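PDB 2XPI: anaphase-promoting complex subunit cut9 from Schizosaccharomyces pombe, which serves as a TPR-repeat subunit of the anaphase-promoting complex, the E3 ubiquitin ligase that controls progression through mitosis and G1. Local coordinates for residues Lys372-Leu377 and Pro404-Ala409; Val379-Leu384 and Arg394-Ser399; Phe413-Ala418 and Ser428-Ala433; Asp323-Thr328 and Pro343-Ser348. All coordinates share one frame; numbering follows the deposited sequence.

How the interactions relate
The four contacts follow the chain through TPR repeats 7 to 10 of an all-helical superhelix. Interaction 4 joins repeats 7 and 8, interaction 2 closes repeat 9, interaction 1 ties repeat 9 to the start of repeat 10, and interaction 3 closes repeat 10. Interaction 2 is nested inside the loop closed by interaction 1; their centres lie about 9 Å apart, and Ser399 OG probably donates a hydrogen bond to Ala373 O (2.8 Å). Pro343 of interaction 4 packs on Val374, Phe406 and Pro408 of interaction 1. Interactions 3 and 4 do not touch, their nearest atoms being about 9 Å apart. Each contact has a residue packing on a second protein chain, consistent with the hcn1-binding groove.

Interaction 1. Residues Lys372-Leu377 and Pro404-Ala409; sequences KAVTWL and PQFGPA
Leu377 and Ala409 bring the two backbones closest, their CA atoms 5.7 Å apart, whereas the CA atoms of Ala373 and Phe406 stand 7.7 Å apart and leave room for an aromatic ring between them. That ring belongs to Phe406, in the turn that leads into helix 407-420, and it supplies the centre of a contact made by apolar side chains. Its CG lies anti to the backbone N (chi1 -160°), which carries the ring across to the first turn of helix 373-385. Three side chains of that turn receive it: Ala373 CB meets Phe406 CD2 at 4.0 Å, Val374 CG1 meets Phe406 CZ at 4.0 Å, and Leu377 CG meets Phe406 CE2 at 3.8 Å. Val374 and Leu377 each run at about a right angle to the Phe406 side chain, and the three contacts fall on the neighbouring atoms CD2, CE2 and CZ. Leu377 also reaches past the ring to the start of the next helix, where its CD2 lies 3.9 Å from Ala409 CA and its CD1 approaches Pro408 CB. The contact thereby joins TPR 9 to TPR 10, stacking the first helices of consecutive repeats. Ser399 of helix 389-402 touches Phe406 and Ala409, Pro343 and Leu346 of helix 342-352 pack on Val374, Leu377 and Pro408, and Pro408 also meets the backbone of another protein chain.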
loop_
_atom_site.group_PDB
_atom_site.type_symbol
_atom_site.label_atom_id
_atom_site.label_comp_id
_atom_site.label_asym_id
_atom_site.label_seq_id
_atom_site.Cartn_x
_atom_site.Cartn_y
_atom_site.Cartn_z
ATOM N N LYS A 372 -6.173 9.333 -10.635
ATOM C CA LYS A 372 -7.596 9.114 -10.879
ATOM C C LYS A 372 -7.977 9.588 -12.271
ATOM O O LYS A 372 -7.587 10.680 -12.679
ATOM C CB LYS A 372 -8.450 9.881 -9.862
ATOM C CG LYS A 372 -8.182 9.570 -8.396
ATOM C CD LYS A 372 -8.362 8.095 -8.081
ATOM C CE LYS A 372 -9.815 7.663 -8.226
ATOM N NZ LYS A 372 -9.975 6.169 -8.215
ATOM N N ALA A 373 -8.756 8.767 -12.975
ATOM C CA ALA A 373 -9.302 9.093 -14.305
ATOM C C ALA A 373 -10.143 10.371 -14.332
ATOM O O ALA A 373 -10.110 11.109 -15.313
ATOM C CB ALA A 373 -10.122 7.933 -14.849
ATOM N N VAL A 374 -10.901 10.634 -13.270
ATOM C CA VAL A 374 -11.665 11.874 -13.220
ATOM C C VAL A 374 -10.753 13.069 -13.375
ATOM O O VAL A 374 -11.137 14.066 -13.974
ATOM C CB VAL A 374 -12.392 12.098 -11.886
ATOM C CG1 VAL A 374 -13.822 12.568 -12.153
ATOM C CG2 VAL A 374 -12.346 10.858 -11.026
ATOM N N THR A 375 -9.560 12.988 -12.796
ATOM C CA THR A 375 -8.650 14.123 -12.839
ATOM C C THR A 375 -8.418 14.553 -14.270
ATOM O O THR A 375 -8.441 15.741 -14.579
ATOM C CB THR A 375 -7.316 13.816 -12.175
ATOM O OG1 THR A 375 -7.522 13.783 -10.765
ATOM C CG2 THR A 375 -6.290 14.902 -12.497
ATOM N N TRP A 376 -8.228 13.581 -15.152
ATOM C CA TRP A 376 -7.915 13.902 -16.535
ATOM C C TRP A 376 -9.150 14.177 -17.390
ATOM O O TRP A 376 -9.048 14.831 -18.409
ATOM C CB TRP A 376 -6.958 12.874 -17.116
ATOM C CG TRP A 376 -5.774 12.728 -16.189
ATOM C CD1 TRP A 376 -5.578 11.747 -15.271
ATOM C CD2 TRP A 376 -4.677 13.635 -16.040
ATOM N NE1 TRP A 376 -4.415 11.960 -14.583
ATOM C CE2 TRP A 376 -3.843 13.118 -15.031
ATOM C CE3 TRP A 376 -4.312 14.828 -16.668
ATOM C CZ2 TRP A 376 -2.664 13.743 -14.642
ATOM C CZ3 TRP A 376 -3.138 15.455 -16.274
ATOM C CH2 TRP A 376 -2.326 14.906 -15.279
ATOM N N LEU A 377 -10.316 13.726 -16.934
ATOM C CA LEU A 377 -11.585 14.170 -17.506
ATOM C C LEU A 377 -11.673 15.675 -17.343
ATOM O O LEU A 377 -12.070 16.378 -18.260
ATOM C CB LEU A 377 -12.754 13.511 -16.784
ATOM C CG LEU A 377 -14.184 13.349 -17.345
ATOM C CD1 LEU A 377 -15.169 14.105 -16.493
ATOM C CD2 LEU A 377 -14.376 13.667 -18.820
ATOM N N PRO A 404 -11.145 2.380 -18.532
ATOM C CA PRO A 404 -11.882 2.070 -19.757
ATOM C C PRO A 404 -13.371 1.948 -19.507
ATOM O O PRO A 404 -14.154 1.911 -20.449
ATOM C CB PRO A 404 -11.319 0.711 -20.171
ATOM C CG PRO A 404 -10.019 0.560 -19.441
ATOM C CD PRO A 404 -10.146 1.347 -18.187
ATOM N N GLN A 405 -13.765 1.862 -18.251
ATOM C CA GLN A 405 -15.184 1.756 -17.913
ATOM C C GLN A 405 -15.827 3.134 -17.691
ATOM O O GLN A 405 -17.047 3.252 -17.518
ATOM C CB GLN A 405 -15.360 0.872 -16.679
ATOM C CG GLN A 405 -16.144 -0.408 -16.945
ATOM C CD GLN A 405 -15.448 -1.358 -17.897
ATOM O OE1 GLN A 405 -14.226 -1.465 -17.913
ATOM N NE2 GLN A 405 -16.231 -2.062 -18.694
ATOM N N PHE A 406 -14.991 4.172 -17.732
ATOM C CA PHE A 406 -15.391 5.545 -17.444
ATOM C C PHE A 406 -16.093 6.241 -18.617
ATOM O O PHE A 406 -15.446 6.845 -19.478
ATOM C CB PHE A 406 -14.152 6.348 -17.042
ATOM C CG PHE A 406 -14.468 7.599 -16.282
ATOM C CD1 PHE A 406 -15.535 7.630 -15.389
ATOM C CD2 PHE A 406 -13.708 8.736 -16.453
ATOM C CE1 PHE A 406 -15.834 8.787 -14.684
ATOM C CE2 PHE A 406 -13.998 9.878 -15.756
ATOM C CZ PHE A 406 -15.063 9.911 -14.870
ATOM N N GLY A 407 -17.416 6.174 -18.625
ATOM C CA GLY A 407 -18.225 6.685 -19.721
ATOM C C GLY A 407 -18.025 8.131 -20.122
ATOM O O GLY A 407 -17.787 8.399 -21.289
ATOM N N PRO A 408 -18.131 9.071 -19.164
ATOM C CA PRO A 408 -17.882 10.498 -19.427
ATOM C C PRO A 408 -16.615 10.781 -20.229
ATOM O O PRO A 408 -16.617 11.694 -21.051
ATOM C CB PRO A 408 -17.767 11.095 -18.012
ATOM C CG PRO A 408 -18.643 10.242 -17.177
ATOM C CD PRO A 408 -18.544 8.841 -17.758
ATOM N N ALA A 409 -15.547 10.023 -20.014
ATOM C CA ALA A 409 -14.297 10.264 -20.732
ATOM C C ALA A 409 -14.432 9.857 -22.189
ATOM O O ALA A 409 -13.779 10.429 -23.067
ATOM C CB ALA A 409 -13.172 9.508 -20.091
#

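Interaction 2. Residues Val379-Leu384 and Arg394-Ser399; sequences VGIYYL and RYFSKS
Gly380 forms the hollow of this helix pair, and the ring of Phe396 is the bump that fills it. Because glycine has no side chain, the ring can lie against the helix backbone itself: Gly380 CA sits over one face of the Phe396 ring, 4.1 Å from its centroid, in a CH-pi contact offset toward the rim. At the ring's edge and in its plane comes Ile381, whose CG1 is 4.0 Å from Phe396 CE1, while Leu384 CD2 approaches Phe396 CE2 at 4.2 Å. Beside this wedge, the bump comes from the first helix. Val379 CG1 stands almost squarely over the Tyr395 ring, 3.6 Å from its centroid and 12° off the ring normal. The torsion that sets CG1 anti to the backbone N (chi1 175°) aims this methyl at the ring, whose opposite face is covered by Arg394 CG. Tyr383 then flanks Tyr395, with planes only 18° apart but slid so far that the rings barely overlap, their centroids 5.8 Å apart. Gly380 and Phe396 occupy the eighth and twenty-fourth positions of TPR 9, where TPR motifs generally set a small residue against a bulky one in the helical hairpin. The two helices run nearly antiparallel, their axes 8.5 Å apart. Phe396 continues onto Phe413 and Ser416 of helix 407-420, Val379 and Ile381 face helix 355-368, and Ile381 and Leu384 reach His350 of helix 342-352.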
loop_
_atom_site.group_PDB
_atom_site.type_symbol
_atom_site.label_atom_id
_atom_site.label_comp_id
_atom_site.label_asym_id
_atom_site.label_seq_id
_atom_site.Cartn_x
_atom_site.Cartn_y
_atom_site.Cartn_z
ATOM N N VAL A 379 -9.177 17.956 -16.822
ATOM C CA VAL A 379 -8.204 18.619 -17.686
ATOM C C VAL A 379 -8.732 18.702 -19.126
ATOM O O VAL A 379 -8.578 19.715 -19.779
ATOM C CB VAL A 379 -6.842 17.913 -17.654
ATOM C CG1 VAL A 379 -5.911 18.531 -18.641
ATOM C CG2 VAL A 379 -6.240 18.011 -16.270
ATOM N N GLY A 380 -9.389 17.645 -19.594
ATOM C CA GLY A 380 -9.896 17.600 -20.944
ATOM C C GLY A 380 -11.047 18.563 -21.153
ATOM O O GLY A 380 -11.072 19.300 -22.138
ATOM N N ILE A 381 -12.007 18.557 -20.235
ATOM C CA ILE A 381 -13.180 19.410 -20.357
ATOM C C ILE A 381 -12.756 20.862 -20.404
ATOM O O ILE A 381 -13.344 21.662 -21.126
ATOM C CB ILE A 381 -14.184 19.178 -19.211
ATOM C CG1 ILE A 381 -14.867 17.821 -19.398
ATOM C CG2 ILE A 381 -15.238 20.307 -19.166
ATOM C CD1 ILE A 381 -15.712 17.401 -18.234
ATOM N N TYR A 382 -11.704 21.187 -19.652
ATOM C CA TYR A 382 -11.153 22.536 -19.666
ATOM C C TYR A 382 -10.620 22.921 -21.026
ATOM O O TYR A 382 -10.947 23.984 -21.533
ATOM C CB TYR A 382 -10.025 22.713 -18.662
ATOM C CG TYR A 382 -9.273 23.976 -18.958
ATOM C CD1 TYR A 382 -9.895 25.210 -18.839
ATOM C CD2 TYR A 382 -7.958 23.944 -19.397
ATOM C CE1 TYR A 382 -9.232 26.379 -19.124
ATOM C CE2 TYR A 382 -7.274 25.118 -19.695
ATOM C CZ TYR A 382 -7.923 26.331 -19.554
ATOM O OH TYR A 382 -7.263 27.504 -19.837
ATOM N N TYR A 383 -9.771 22.078 -21.604
ATOM C CA TYR A 383 -9.266 22.352 -22.941
ATOM C C TYR A 383 -10.425 22.454 -23.928
ATOM O O TYR A 383 -10.278 23.002 -25.017
ATOM C CB TYR A 383 -8.216 21.327 -23.367
ATOM C CG TYR A 383 -6.911 21.565 -22.657
ATOM C CD1 TYR A 383 -6.269 22.794 -22.760
ATOM C CD2 TYR A 383 -6.328 20.583 -21.862
ATOM C CE1 TYR A 383 -5.079 23.043 -22.098
ATOM C CE2 TYR A 383 -5.129 20.818 -21.196
ATOM C CZ TYR A 383 -4.510 22.055 -21.318
ATOM O OH TYR A 383 -3.319 22.314 -20.672
ATOM N N LEU A 384 -11.592 21.977 -23.504
ATOM C CA LEU A 384 -12.800 22.060 -24.309
ATOM C C LEU A 384 -13.675 23.360 -24.200
ATOM O O LEU A 384 -14.268 23.704 -25.216
ATOM C CB LEU A 384 -13.632 20.777 -24.141
ATOM C CG LEU A 384 -14.310 20.184 -25.383
ATOM C CD1 LEU A 384 -13.265 19.748 -26.382
ATOM C CD2 LEU A 384 -15.239 19.015 -25.045
ATOM N N ARG A 394 -6.192 14.343 -26.255
ATOM C CA ARG A 394 -5.170 13.657 -25.468
ATOM C C ARG A 394 -5.697 13.244 -24.072
ATOM O O ARG A 394 -5.460 12.123 -23.609
ATOM C CB ARG A 394 -3.880 14.485 -25.304
ATOM C CG ARG A 394 -3.255 14.224 -23.922
ATOM C CD ARG A 394 -1.786 14.538 -23.796
ATOM N NE ARG A 394 -1.017 13.572 -22.986
ATOM C CZ ARG A 394 -1.374 12.316 -22.680
ATOM N NH1 ARG A 394 -2.527 11.787 -23.082
ATOM N NH2 ARG A 394 -0.543 11.562 -21.968
ATOM N N TYR A 395 -6.400 14.148 -23.401
ATOM C CA TYR A 395 -6.734 13.917 -21.996
ATOM C C TYR A 395 -7.935 13.027 -21.781
ATOM O O TYR A 395 -7.980 12.316 -20.790
ATOM C CB TYR A 395 -6.829 15.228 -21.215
ATOM C CG TYR A 395 -5.444 15.801 -21.025
ATOM C CD1 TYR A 395 -4.539 15.200 -20.151
ATOM C CD2 TYR A 395 -5.019 16.913 -21.743
ATOM C CE1 TYR A 395 -3.270 15.706 -19.978
ATOM C CE2 TYR A 395 -3.740 17.429 -21.572
ATOM C CZ TYR A 395 -2.874 16.814 -20.697
ATOM O OH TYR A 395 -1.598 17.300 -20.533
ATOM N N PHE A 396 -8.886 13.043 -22.712
ATOM C CA PHE A 396 -9.993 12.113 -22.640
ATOM C C PHE A 396 -9.439 10.754 -23.008
ATOM O O PHE A 396 -9.908 9.719 -22.521
ATOM C CB PHE A 396 -11.117 12.509 -23.588
ATOM C CG PHE A 396 -11.759 13.821 -23.252
ATOM C CD1 PHE A 396 -12.282 14.048 -21.987
ATOM C CD2 PHE A 396 -11.863 14.818 -24.209
ATOM C CE1 PHE A 396 -12.871 15.249 -21.672
ATOM C CE2 PHE A 396 -12.456 16.017 -23.905
ATOM C CZ PHE A 396 -12.959 16.234 -22.629
ATOM N N SER A 397 -8.425 10.754 -23.861
ATOM C CA SER A 397 -7.716 9.516 -24.146
ATOM C C SER A 397 -7.061 8.942 -22.886
ATOM O O SER A 397 -7.154 7.748 -22.623
ATOM C CB SER A 397 -6.646 9.724 -25.209
ATOM O OG SER A 397 -6.171 8.465 -25.655
ATOM N N LYS A 398 -6.398 9.798 -22.121
ATOM C CA LYS A 398 -5.621 9.373 -20.968
ATOM C C LYS A 398 -6.541 8.821 -19.887
ATOM O O LYS A 398 -6.255 7.802 -19.263
ATOM C CB LYS A 398 -4.835 10.564 -20.429
ATOM C CG LYS A 398 -3.821 10.227 -19.372
ATOM C CD LYS A 398 -3.185 11.480 -18.816
ATOM C CE LYS A 398 -2.567 11.190 -17.445
ATOM N NZ LYS A 398 -1.395 10.254 -17.462
ATOM N N SER A 399 -7.658 9.508 -19.694
ATOM C CA SER A 399 -8.657 9.173 -18.695
ATOM C C SER A 399 -9.405 7.876 -19.050
ATOM O O SER A 399 -9.595 7.019 -18.210
ATOM C CB SER A 399 -9.618 10.363 -18.579
ATOM O OG SER A 399 -10.777 10.059 -17.857
#

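Interaction 3. Residues Phe413-Ala418 and Ser428-Ala433; sequences FAHSFA and SAYTTA
Tyr430 OH is hydrogen-bonded to a basic side chain of another protein chain, and across the helix pair the same phenol oxygen lies beside Ala418 CB, at 4.1 Å. The oxygen also ends near the rim of the His415 ring, but the imidazole is probably misoriented in the model, and details of that meeting are doubtful. The rest of the tyrosine belongs to the interior of the hairpin. Ala414 CB sits over one face of the Tyr430 ring, 3.4 Å from its centroid and 16° off the ring normal, making a CH-pi contact displaced toward the CE1 side. With CG anti to its own carbonyl carbon (chi1 -74°), Tyr430 swings its ring over toward the facing helix. The same Ala414 methyl meets Ala429 CB at 3.4 Å. These two alanines mark the closest backbone approach, with Ala414 CA and Ala429 CA 4.9 Å apart, and Phe413 CD2 borders the pair at 4.1 Å from Ala429 CB. Such small residues let the two helices of TPR 10, which run nearly antiparallel, approach closely, their axes 8.6 Å apart, with the small Ala414 facing the large Tyr430 in the manner of a TPR hairpin. Phe446 and Leu447 of helix 442-454 pack on Tyr430 from the following repeat, and Arg393 of helix 389-402 touches Phe413 and Ser416 from the preceding one.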
loop_
_atom_site.group_PDB
_atom_site.type_symbol
_atom_site.label_atom_id
_atom_site.label_comp_id
_atom_site.label_asym_id
_atom_site.label_seq_id
_atom_site.Cartn_x
_atom_site.Cartn_y
_atom_site.Cartn_z
ATOM N N PHE A 413 -14.111 12.127 -25.439
ATOM C CA PHE A 413 -13.212 11.625 -26.471
ATOM C C PHE A 413 -13.894 11.717 -27.847
ATOM O O PHE A 413 -13.337 12.266 -28.805
ATOM C CB PHE A 413 -12.883 10.172 -26.153
ATOM C CG PHE A 413 -11.715 9.621 -26.892
ATOM C CD1 PHE A 413 -10.633 10.420 -27.218
ATOM C CD2 PHE A 413 -11.676 8.274 -27.223
ATOM C CE1 PHE A 413 -9.528 9.896 -27.889
ATOM C CE2 PHE A 413 -10.584 7.740 -27.918
ATOM C CZ PHE A 413 -9.507 8.561 -28.247
ATOM N N ALA A 414 -15.111 11.190 -27.933
ATOM C CA ALA A 414 -15.852 11.223 -29.180
ATOM C C ALA A 414 -16.097 12.643 -29.682
ATOM O O ALA A 414 -15.921 12.913 -30.877
ATOM C CB ALA A 414 -17.163 10.456 -29.048
ATOM N N HIS A 415 -16.512 13.547 -28.796
ATOM C CA HIS A 415 -16.737 14.953 -29.190
ATOM C C HIS A 415 -15.520 15.629 -29.834
ATOM O O HIS A 415 -15.668 16.407 -30.772
ATOM C CB HIS A 415 -17.210 15.808 -28.012
ATOM C CG HIS A 415 -18.597 15.495 -27.563
ATOM N ND1 HIS A 415 -19.096 15.907 -26.347
ATOM C CD2 HIS A 415 -19.593 14.807 -28.163
ATOM C CE1 HIS A 415 -20.340 15.482 -26.218
ATOM N NE2 HIS A 415 -20.666 14.809 -27.306
ATOM N N SER A 416 -14.331 15.342 -29.314
ATOM C CA SER A 416 -13.086 15.821 -29.896
ATOM C C SER A 416 -12.948 15.360 -31.328
ATOM O O SER A 416 -12.580 16.132 -32.220
ATOM C CB SER A 416 -11.887 15.293 -29.098
ATOM O OG SER A 416 -11.942 15.729 -27.750
ATOM N N PHE A 417 -13.223 14.090 -31.568
ATOM C CA PHE A 417 -13.177 13.612 -32.944
ATOM C C PHE A 417 -14.254 14.287 -33.796
ATOM O O PHE A 417 -13.977 14.699 -34.932
ATOM C CB PHE A 417 -13.310 12.096 -33.009
ATOM C CG PHE A 417 -12.083 11.373 -32.579
ATOM C CD1 PHE A 417 -10.891 11.535 -33.269
ATOM C CD2 PHE A 417 -12.114 10.508 -31.502
ATOM C CE1 PHE A 417 -9.745 10.845 -32.883
ATOM C CE2 PHE A 417 -10.973 9.822 -31.110
ATOM C CZ PHE A 417 -9.785 9.991 -31.805
ATOM N N ALA A 418 -15.474 14.404 -33.256
ATOM C CA ALA A 418 -16.562 14.983 -34.038
ATOM C C ALA A 418 -16.157 16.374 -34.486
ATOM O O ALA A 418 -16.241 16.689 -35.676
ATOM C CB ALA A 418 -17.853 15.010 -33.272
ATOM N N SER A 428 -16.777 5.239 -33.362
ATOM C CA SER A 428 -16.204 4.240 -32.448
ATOM C C SER A 428 -16.399 4.653 -30.996
ATOM O O SER A 428 -16.979 3.917 -30.206
ATOM C CB SER A 428 -14.712 4.062 -32.677
ATOM O OG SER A 428 -14.460 3.481 -33.934
ATOM N N ALA A 429 -15.905 5.836 -30.650
ATOM C CA ALA A 429 -16.002 6.317 -29.291
ATOM C C ALA A 429 -17.449 6.388 -28.812
ATOM O O ALA A 429 -17.722 5.978 -27.693
ATOM C CB ALA A 429 -15.286 7.666 -29.133
ATOM N N TYR A 430 -18.377 6.875 -29.641
ATOM C CA TYR A 430 -19.790 6.952 -29.228
ATOM C C TYR A 430 -20.417 5.570 -29.069
ATOM O O TYR A 430 -21.322 5.390 -28.264
ATOM C CB TYR A 430 -20.664 7.736 -30.219
ATOM C CG TYR A 430 -20.496 9.227 -30.199
ATOM C CD1 TYR A 430 -20.520 9.946 -29.007
ATOM C CD2 TYR A 430 -20.322 9.930 -31.391
ATOM C CE1 TYR A 430 -20.353 11.337 -29.009
ATOM C CE2 TYR A 430 -20.175 11.304 -31.409
ATOM C CZ TYR A 430 -20.187 12.001 -30.224
ATOM O OH TYR A 430 -20.028 13.355 -30.276
ATOM N N THR A 431 -19.981 4.602 -29.864
ATOM C CA THR A 431 -20.555 3.284 -29.706
ATOM C C THR A 431 -19.943 2.592 -28.493
ATOM O O THR A 431 -20.682 1.994 -27.711
ATOM C CB THR A 431 -20.525 2.418 -30.990
ATOM O OG1 THR A 431 -19.184 2.120 -31.328
ATOM C CG2 THR A 431 -21.154 3.161 -32.154
ATOM N N THR A 432 -18.629 2.697 -28.278
ATOM C CA THR A 432 -18.144 2.181 -26.998
ATOM C C THR A 432 -18.756 2.921 -25.794
ATOM O O THR A 432 -18.940 2.330 -24.739
ATOM C CB THR A 432 -16.594 1.935 -26.848
ATOM O OG1 THR A 432 -16.113 2.594 -25.674
ATOM C CG2 THR A 432 -15.764 2.320 -28.064
ATOM N N ALA A 433 -19.136 4.182 -25.960
ATOM C CA ALA A 433 -19.801 4.898 -24.870
ATOM C C ALA A 433 -21.245 4.477 -24.663
ATOM O O ALA A 433 -21.752 4.546 -23.556
ATOM C CB ALA A 433 -19.716 6.396 -25.065
#

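Interaction 4. Residues Asp323-Thr328 and Pro343-Ser348; sequences DVLAIT and PLHLAS
Ser348 places a hydroxyl in a buried helix interface, facing Val324, whose CG1 lies 3.3 Å from Ser348 OG. The setting is a stack of TPR helices: helix 321-334 of TPR 7 meets helix 342-352 of TPR 8, running roughly antiparallel at 136° with the axes 9.5 Å apart. The buried hydroxyl is satisfied within its own helix, where it donates to Leu344 O at 2.9 Å. That carbonyl also accepts the backbone N-H of Ser348, and the two donors reach it from opposite faces of its plane. The bond ties OG back to the helix and holds the serine's rotation; CB and OG both touch helix 321-334. Leu325 uses this surface: its CG lies 3.9 Å from Ser348 CB, and its CD2 extends to the imidazole, 3.5 Å from His345 CD2. Leu325 meets the His345 side chain at about a right angle. The ring is carried out toward helix 321-334 by a CG placed anti to the backbone N (chi1 -171°). Thr328 also adjoins His345, though the modelled approach of its methyl to the ring is too close to be reliable. Leu344 and Ser348 are backed by Phe316 of helix 305-317, and Leu344 further packs on a modified residue of another protein chain, consistent with the acetylated methionine of hcn1. At the interface itself, Val324 CG1 lies 4.5 Å from Leu344 CG.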
loop_
_atom_site.group_PDB
_atom_site.type_symbol
_atom_site.label_atom_id
_atom_site.label_comp_id
_atom_site.label_asym_id
_atom_site.label_seq_id
_atom_site.Cartn_x
_atom_site.Cartn_y
_atom_site.Cartn_z
ATOM N N ASP A 323 -29.440 24.661 -11.639
ATOM C CA ASP A 323 -29.868 23.840 -10.515
ATOM C C ASP A 323 -28.844 22.764 -10.176
ATOM O O ASP A 323 -28.481 22.609 -9.006
ATOM C CB ASP A 323 -31.247 23.242 -10.768
ATOM C CG ASP A 323 -32.331 24.301 -10.794
ATOM O OD1 ASP A 323 -32.065 25.416 -10.284
ATOM O OD2 ASP A 323 -33.435 24.033 -11.329
ATOM N N VAL A 324 -28.379 22.039 -11.196
ATOM C CA VAL A 324 -27.327 21.049 -11.026
ATOM C C VAL A 324 -26.103 21.650 -10.321
ATOM O O VAL A 324 -25.537 21.021 -9.446
ATOM C CB VAL A 324 -26.876 20.417 -12.378
ATOM C CG1 VAL A 324 -25.726 19.436 -12.165
ATOM C CG2 VAL A 324 -28.034 19.741 -13.086
ATOM N N LEU A 325 -25.702 22.863 -10.694
ATOM C CA LEU A 325 -24.541 23.506 -10.070
ATOM C C LEU A 325 -24.779 23.956 -8.612
ATOM O O LEU A 325 -23.891 23.834 -7.749
ATOM C CB LEU A 325 -24.038 24.675 -10.919
ATOM C CG LEU A 325 -23.205 24.250 -12.128
ATOM C CD1 LEU A 325 -22.923 25.434 -13.079
ATOM C CD2 LEU A 325 -21.926 23.579 -11.676
ATOM N N ALA A 326 -25.966 24.472 -8.329
ATOM C CA ALA A 326 -26.294 24.785 -6.947
ATOM C C ALA A 326 -26.049 23.554 -6.060
ATOM O O ALA A 326 -25.387 23.650 -5.026
ATOM C CB ALA A 326 -27.717 25.248 -6.833
ATOM N N ILE A 327 -26.568 22.402 -6.477
ATOM C CA ILE A 327 -26.501 21.197 -5.663
ATOM C C ILE A 327 -25.079 20.700 -5.585
ATOM O O ILE A 327 -24.569 20.328 -4.516
ATOM C CB ILE A 327 -27.345 20.065 -6.272
ATOM C CG1 ILE A 327 -28.801 20.201 -5.852
ATOM C CG2 ILE A 327 -26.858 18.704 -5.812
ATOM C CD1 ILE A 327 -29.682 19.226 -6.581
ATOM N N THR A 328 -24.446 20.699 -6.742
ATOM C CA THR A 328 -23.191 20.014 -6.936
ATOM C C THR A 328 -22.041 20.805 -6.299
ATOM O O THR A 328 -21.074 20.247 -5.804
ATOM C CB THR A 328 -22.995 19.785 -8.441
ATOM O OG1 THR A 328 -22.300 18.561 -8.664
ATOM C CG2 THR A 328 -22.267 20.939 -9.086
ATOM N N PRO A 343 -18.130 14.420 -12.683
ATOM C CA PRO A 343 -18.677 14.428 -14.050
ATOM C C PRO A 343 -19.871 15.382 -14.260
ATOM O O PRO A 343 -19.901 16.135 -15.254
ATOM C CB PRO A 343 -19.105 12.984 -14.249
ATOM C CG PRO A 343 -18.095 12.200 -13.406
ATOM C CD PRO A 343 -17.840 13.056 -12.197
ATOM N N LEU A 344 -20.827 15.352 -13.335
ATOM C CA LEU A 344 -21.995 16.220 -13.392
ATOM C C LEU A 344 -21.587 17.686 -13.256
ATOM O O LEU A 344 -22.109 18.582 -13.939
ATOM C CB LEU A 344 -22.957 15.873 -12.255
ATOM C CG LEU A 344 -24.310 15.235 -12.558
ATOM C CD1 LEU A 344 -24.706 15.401 -14.040
ATOM C CD2 LEU A 344 -24.302 13.771 -12.159
ATOM N N HIS A 345 -20.666 17.923 -12.338
ATOM C CA HIS A 345 -20.201 19.257 -12.061
ATOM C C HIS A 345 -19.418 19.819 -13.263
ATOM O O HIS A 345 -19.695 20.920 -13.756
ATOM C CB HIS A 345 -19.320 19.201 -10.822
ATOM C CG HIS A 345 -18.949 20.542 -10.301
ATOM N ND1 HIS A 345 -17.647 20.977 -10.234
ATOM C CD2 HIS A 345 -19.713 21.564 -9.859
ATOM C CE1 HIS A 345 -17.624 22.210 -9.752
ATOM N NE2 HIS A 345 -18.866 22.587 -9.516
ATOM N N LEU A 346 -18.433 19.052 -13.718
ATOM C CA LEU A 346 -17.645 19.406 -14.883
ATOM C C LEU A 346 -18.524 19.682 -16.108
ATOM O O LEU A 346 -18.396 20.733 -16.766
ATOM C CB LEU A 346 -16.667 18.284 -15.210
ATOM C CG LEU A 346 -15.265 18.362 -14.613
ATOM C CD1 LEU A 346 -15.057 19.623 -13.827
ATOM C CD2 LEU A 346 -14.988 17.148 -13.753
ATOM N N ALA A 347 -19.405 18.734 -16.422
ATOM C CA ALA A 347 -20.210 18.843 -17.628
ATOM C C ALA A 347 -21.127 20.069 -17.563
ATOM O O ALA A 347 -21.350 20.739 -18.571
ATOM C CB ALA A 347 -20.993 17.578 -17.854
ATOM N N SER A 348 -21.642 20.380 -16.378
ATOM C CA SER A 348 -22.475 21.568 -16.211
ATOM C C SER A 348 -21.687 22.863 -16.319
ATOM O O SER A 348 -22.202 23.855 -16.832
ATOM C CB SER A 348 -23.235 21.529 -14.886
ATOM O OG SER A 348 -24.170 20.466 -14.890
#